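Local coordinates for peptide ABC transporter, peptide-binding protein (Thermus thermophilus, PDB 2D5W), which binds oligopeptides, captured here with a pentapeptide, and probably delivers them to an ABC transporter for uptake, at residues 171-176 / 186-191; 180-185 / 495-500. One frame throughout, in Å; residues are numbered along the deposited sequence.

Contact 1 (171-176 / 186-191)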
# COMPACT_ATOMS: atom_id res chain seq x y z
N ALA A 171 11.88 -20.01 -20.02
CA ALA A 171 12.53 -21.25 -20.42
C ALA A 171 13.10 -21.96 -19.20
O ALA A 171 12.99 -23.18 -19.07
CB ALA A 171 13.65 -20.96 -21.43
N ALA A 172 13.70 -21.19 -18.30
CA ALA A 172 14.28 -21.76 -17.09
C ALA A 172 13.19 -22.26 -16.13
O ALA A 172 13.38 -23.26 -15.45
CB ALA A 172 15.15 -20.72 -16.39
N ALA A 173 12.06 -21.56 -16.11
CA ALA A 173 10.96 -21.94 -15.23
C ALA A 173 10.32 -23.27 -15.61
O ALA A 173 9.71 -23.93 -14.77
CB ALA A 173 9.90 -20.83 -15.23
N ARG A 174 10.44 -23.66 -16.88
CA ARG A 174 9.86 -24.93 -17.33
C ARG A 174 10.46 -26.12 -16.60
O ARG A 174 9.84 -27.17 -16.49
CB ARG A 174 10.06 -25.10 -18.84
CG ARG A 174 9.22 -24.16 -19.69
CD ARG A 174 9.32 -24.45 -21.18
NE ARG A 174 8.80 -25.77 -21.54
CZ ARG A 174 9.54 -26.88 -21.63
NH1 ARG A 174 10.84 -26.83 -21.38
NH2 ARG A 174 8.97 -28.03 -21.97
N GLY A 175 11.68 -25.95 -16.08
CA GLY A 175 12.34 -27.03 -15.37
C GLY A 175 12.08 -27.04 -13.88
O GLY A 175 12.73 -27.77 -13.14
N LEU A 176 11.13 -26.22 -13.43
CA LEU A 176 10.81 -26.14 -12.01
C LEU A 176 9.33 -26.42 -11.74
O LEU A 176 8.46 -25.93 -12.45
CB LEU A 176 11.16 -24.75 -11.47
CG LEU A 176 12.60 -24.26 -11.64
CD1 LEU A 176 12.72 -22.82 -11.16
CD2 LEU A 176 13.55 -25.16 -10.85
N ASN A 186 10.60 -19.04 -6.89
CA ASN A 186 10.44 -17.69 -6.35
C ASN A 186 11.71 -16.88 -6.63
O ASN A 186 11.64 -15.72 -7.04
CB ASN A 186 10.17 -17.76 -4.84
CG ASN A 186 10.04 -16.39 -4.21
OD1 ASN A 186 10.95 -15.92 -3.53
ND2 ASN A 186 8.91 -15.73 -4.45
N GLU A 187 12.87 -17.50 -6.42
CA GLU A 187 14.14 -16.82 -6.67
C GLU A 187 14.28 -16.44 -8.14
O GLU A 187 14.74 -15.35 -8.46
CB GLU A 187 15.30 -17.73 -6.25
CG GLU A 187 16.68 -17.15 -6.54
CD GLU A 187 17.80 -18.00 -5.97
OE1 GLU A 187 17.86 -19.20 -6.30
OE2 GLU A 187 18.62 -17.46 -5.20
N LEU A 188 13.87 -17.35 -9.02
CA LEU A 188 13.95 -17.10 -10.45
C LEU A 188 13.17 -15.85 -10.84
O LEU A 188 13.67 -14.98 -11.55
CB LEU A 188 13.41 -18.29 -11.23
CG LEU A 188 13.51 -18.21 -12.76
CD1 LEU A 188 14.95 -18.43 -13.19
CD2 LEU A 188 12.61 -19.26 -13.38
N TYR A 189 11.93 -15.76 -10.37
CA TYR A 189 11.11 -14.61 -10.70
C TYR A 189 11.58 -13.32 -10.02
O TYR A 189 11.54 -12.26 -10.63
CB TYR A 189 9.64 -14.89 -10.37
CG TYR A 189 9.01 -15.94 -11.26
CD1 TYR A 189 9.28 -15.98 -12.63
CD2 TYR A 189 8.11 -16.88 -10.74
CE1 TYR A 189 8.67 -16.92 -13.46
CE2 TYR A 189 7.49 -17.81 -11.57
CZ TYR A 189 7.78 -17.83 -12.92
OH TYR A 189 7.16 -18.75 -13.74
N ARG A 190 12.02 -13.41 -8.76
CA ARG A 190 12.51 -12.21 -8.08
C ARG A 190 13.71 -11.65 -8.84
O ARG A 190 13.82 -10.44 -9.06
CB ARG A 190 12.93 -12.50 -6.64
CG ARG A 190 11.81 -12.90 -5.70
CD ARG A 190 12.32 -13.10 -4.27
NE ARG A 190 12.52 -11.84 -3.55
CZ ARG A 190 13.69 -11.26 -3.33
NH1 ARG A 190 14.82 -11.82 -3.77
NH2 ARG A 190 13.75 -10.13 -2.64
N ASN A 191 14.62 -12.54 -9.23
CA ASN A 191 15.82 -12.11 -9.94
C ASN A 191 15.50 -11.44 -11.27
O ASN A 191 16.23 -10.56 -11.71
CB ASN A 191 16.77 -13.30 -10.15
CG ASN A 191 17.41 -13.76 -8.85
OD1 ASN A 191 17.40 -13.04 -7.85
ND2 ASN A 191 17.98 -14.96 -8.86

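Contact 2 (180-185 / 495-500)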
# COMPACT_ATOMS: atom_id res chain seq x y z
N LYS A 180 7.18 -28.60 -5.53
CA LYS A 180 8.44 -29.04 -4.95
C LYS A 180 9.60 -28.06 -5.07
O LYS A 180 10.51 -28.07 -4.23
CB LYS A 180 8.86 -30.38 -5.56
CG LYS A 180 7.85 -31.50 -5.36
CD LYS A 180 7.67 -31.83 -3.89
CE LYS A 180 6.69 -32.98 -3.70
NZ LYS A 180 6.49 -33.31 -2.27
N ASP A 181 9.58 -27.22 -6.10
CA ASP A 181 10.67 -26.26 -6.30
C ASP A 181 10.25 -24.82 -6.06
O ASP A 181 10.77 -23.90 -6.69
CB ASP A 181 11.20 -26.40 -7.73
CG ASP A 181 11.61 -27.82 -8.07
OD1 ASP A 181 11.22 -28.31 -9.16
OD2 ASP A 181 12.32 -28.45 -7.26
N ALA A 182 9.31 -24.62 -5.13
CA ALA A 182 8.80 -23.28 -4.83
C ALA A 182 9.89 -22.26 -4.52
O ALA A 182 9.85 -21.14 -5.03
CB ALA A 182 7.82 -23.36 -3.67
N GLU A 183 10.85 -22.62 -3.68
CA GLU A 183 11.92 -21.70 -3.32
C GLU A 183 12.73 -21.24 -4.53
O GLU A 183 12.97 -20.04 -4.71
CB GLU A 183 12.85 -22.37 -2.30
CG GLU A 183 12.20 -22.66 -0.96
CD GLU A 183 12.52 -24.06 -0.45
OE1 GLU A 183 13.71 -24.43 -0.44
OE2 GLU A 183 11.58 -24.78 -0.05
N LYS A 184 13.14 -22.19 -5.36
CA LYS A 184 13.92 -21.88 -6.55
C LYS A 184 13.11 -21.08 -7.56
O LYS A 184 13.63 -20.17 -8.20
CB LYS A 184 14.43 -23.18 -7.19
CG LYS A 184 15.59 -23.82 -6.44
CD LYS A 184 15.24 -24.07 -4.97
CE LYS A 184 16.46 -24.50 -4.18
NZ LYS A 184 16.16 -24.62 -2.72
N LEU A 185 11.83 -21.41 -7.69
CA LEU A 185 10.96 -20.70 -8.62
C LEU A 185 10.78 -19.25 -8.19
O LEU A 185 10.81 -18.33 -9.01
CB LEU A 185 9.60 -21.40 -8.71
CG LEU A 185 8.62 -20.85 -9.74
CD1 LEU A 185 9.23 -20.88 -11.14
CD2 LEU A 185 7.35 -21.69 -9.70
N GLU A 495 3.86 -23.01 0.16
CA GLU A 495 2.82 -23.81 -0.47
C GLU A 495 1.99 -23.11 -1.54
O GLU A 495 1.45 -23.77 -2.43
CB GLU A 495 1.88 -24.40 0.59
CG GLU A 495 2.51 -25.48 1.48
CD GLU A 495 3.63 -24.95 2.35
OE1 GLU A 495 3.42 -23.92 3.02
OE2 GLU A 495 4.72 -25.57 2.37
N ASN A 496 1.84 -21.79 -1.46
CA ASN A 496 1.08 -21.08 -2.48
C ASN A 496 1.98 -20.13 -3.27
O ASN A 496 1.52 -19.16 -3.87
CB ASN A 496 -0.11 -20.33 -1.86
CG ASN A 496 0.27 -18.98 -1.30
OD1 ASN A 496 1.40 -18.77 -0.88
ND2 ASN A 496 -0.70 -18.07 -1.27
N ASN A 497 3.28 -20.43 -3.26
CA ASN A 497 4.27 -19.64 -3.98
C ASN A 497 4.37 -18.20 -3.50
O ASN A 497 4.62 -17.28 -4.27
CB ASN A 497 3.98 -19.70 -5.48
CG ASN A 497 3.93 -21.13 -5.99
OD1 ASN A 497 2.85 -21.64 -6.31
ND2 ASN A 497 5.08 -21.78 -6.06
N TYR A 498 4.17 -18.02 -2.19
CA TYR A 498 4.27 -16.72 -1.54
C TYR A 498 3.35 -15.64 -2.10
O TYR A 498 3.76 -14.49 -2.25
CB TYR A 498 5.72 -16.25 -1.57
CG TYR A 498 6.70 -17.28 -1.06
CD1 TYR A 498 7.38 -18.12 -1.93
CD2 TYR A 498 6.93 -17.43 0.31
CE1 TYR A 498 8.27 -19.08 -1.46
CE2 TYR A 498 7.82 -18.39 0.79
CZ TYR A 498 8.48 -19.21 -0.10
OH TYR A 498 9.36 -20.16 0.38
N GLN A 499 2.11 -16.02 -2.38
CA GLN A 499 1.13 -15.09 -2.92
C GLN A 499 0.19 -14.55 -1.84
O GLN A 499 -0.08 -15.23 -0.85
CB GLN A 499 0.30 -15.78 -4.01
CG GLN A 499 1.12 -16.34 -5.16
CD GLN A 499 0.31 -17.15 -6.15
OE1 GLN A 499 -0.74 -17.71 -5.81
NE2 GLN A 499 0.80 -17.26 -7.38
N GLY A 500 -0.30 -13.33 -2.04
CA GLY A 500 -1.24 -12.76 -1.09
C GLY A 500 -0.68 -11.81 -0.05
O GLY A 500 0.54 -11.68 0.11
O HOH W 1 7.34 -20.19 -5.43

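Contact 1 (171-176 / 186-191)
L188 reaches A172 and A173 because its CG stands anti to its backbone N (chi1 -177°), which carries the branched end away from helix 182-194 and onto the last turn of helix 159-173. The two methyls then divide the work. CD1 lies against A172 at the more exposed margin, 3.9 Å from A172 CB. CD2 goes deeper and meets A173 twice over, with its methyl carbon 3.6 Å from A173 CB and equally near the backbone nitrogen of that residue. Y189, one residue on, has its CG beside the backbone N instead (chi1 -68°), and this swings the phenol to a different flank of A173. There the hydroxyl end does most of the touching, Y189 OH lying 3.7 Å from A173 CB, while the methyl stands oblique to the ring. The same hydroxyl is hydrogen-bonded to the carbonyl of K114, which ties down the far end of the ring. A173 CB thus meets a leucine methyl and a phenol oxygen on two adjacent flanks. L176 joins from beyond the helix end, its CD1 4.2 Å from CD2 of L188. It is brought there by a type I turn from A173 to L176, in which L176 N bonds to A173 O at 3.0 Å. V169, one turn back, packs on both L188 and Y189. No hydrogen bond crosses between the segments: this is apolar packing near the surface, joining the C-terminal end of helix 159-173 and the turn after it to the successive helix 182-194, within the family 5 solute-binding protein fold.

Contact 2 (180-185 / 495-500)
The side chains of N497 and Y498 both approach the first turn of helix 182-194, the amide at A182 and the phenol farther along at E183. N497 comes with its nitrogen foremost: ND2 lies 4.0 Å from A182 CB and also faces the end of L185. Its CG lies anti to the carbonyl carbon (chi1 -55°), which brings the amide end nearer to A182. One water joins the two sides, donating to A182 O at 2.7 Å and accepting from N497 ND2 at 2.8 Å. The same amide nitrogen is hydrogen-bonded to the carbonyl of P178, so it is tied directly to the loop before the helix and, through the water, to the first turn. Y498 presents its ring edge to A182, whose carbonyl oxygen lies near the ring plane, 4.4 Å from CE1. Farther out, Y498 OH lies 4.0 Å from E183 CG, where the glutamate chain bends; its carboxylate plane is turned 74° from the ring. R454 makes a cation-pi contact with this tyrosine. The loop is braced behind these side chains by N496, whose OD1 accepts from Q499 N at 3.2 Å, with the donor above the carbonyl plane, while its ND2 donates to Q499 O at 2.9 Å. The N496 bond to a backbone nitrogen three residues on makes an Asx motif, here in a loop that docks on the N-terminal turn of a helix.

Contacts 1 and 2 sit on consecutive parts of helix 182-194, their centres 11 Å apart: the first turn meets the 495-500 loop, the next turns meet helix 159-173. They touch directly. L176 of contact 1 rests its CD1 3.7 Å from L185 CA, and its own CA lies 3.6 Å from OD1 of D181, while N186 ND2 packs 3.8 Å from CD1 of Y498. Contact 1 is local, with nine residues between its segments, whereas contact 2 spans 309 and so ties the helical pair to a distant part of the chain. Both lie on the same side of the chain's centre, about 26 and 22 Å from it.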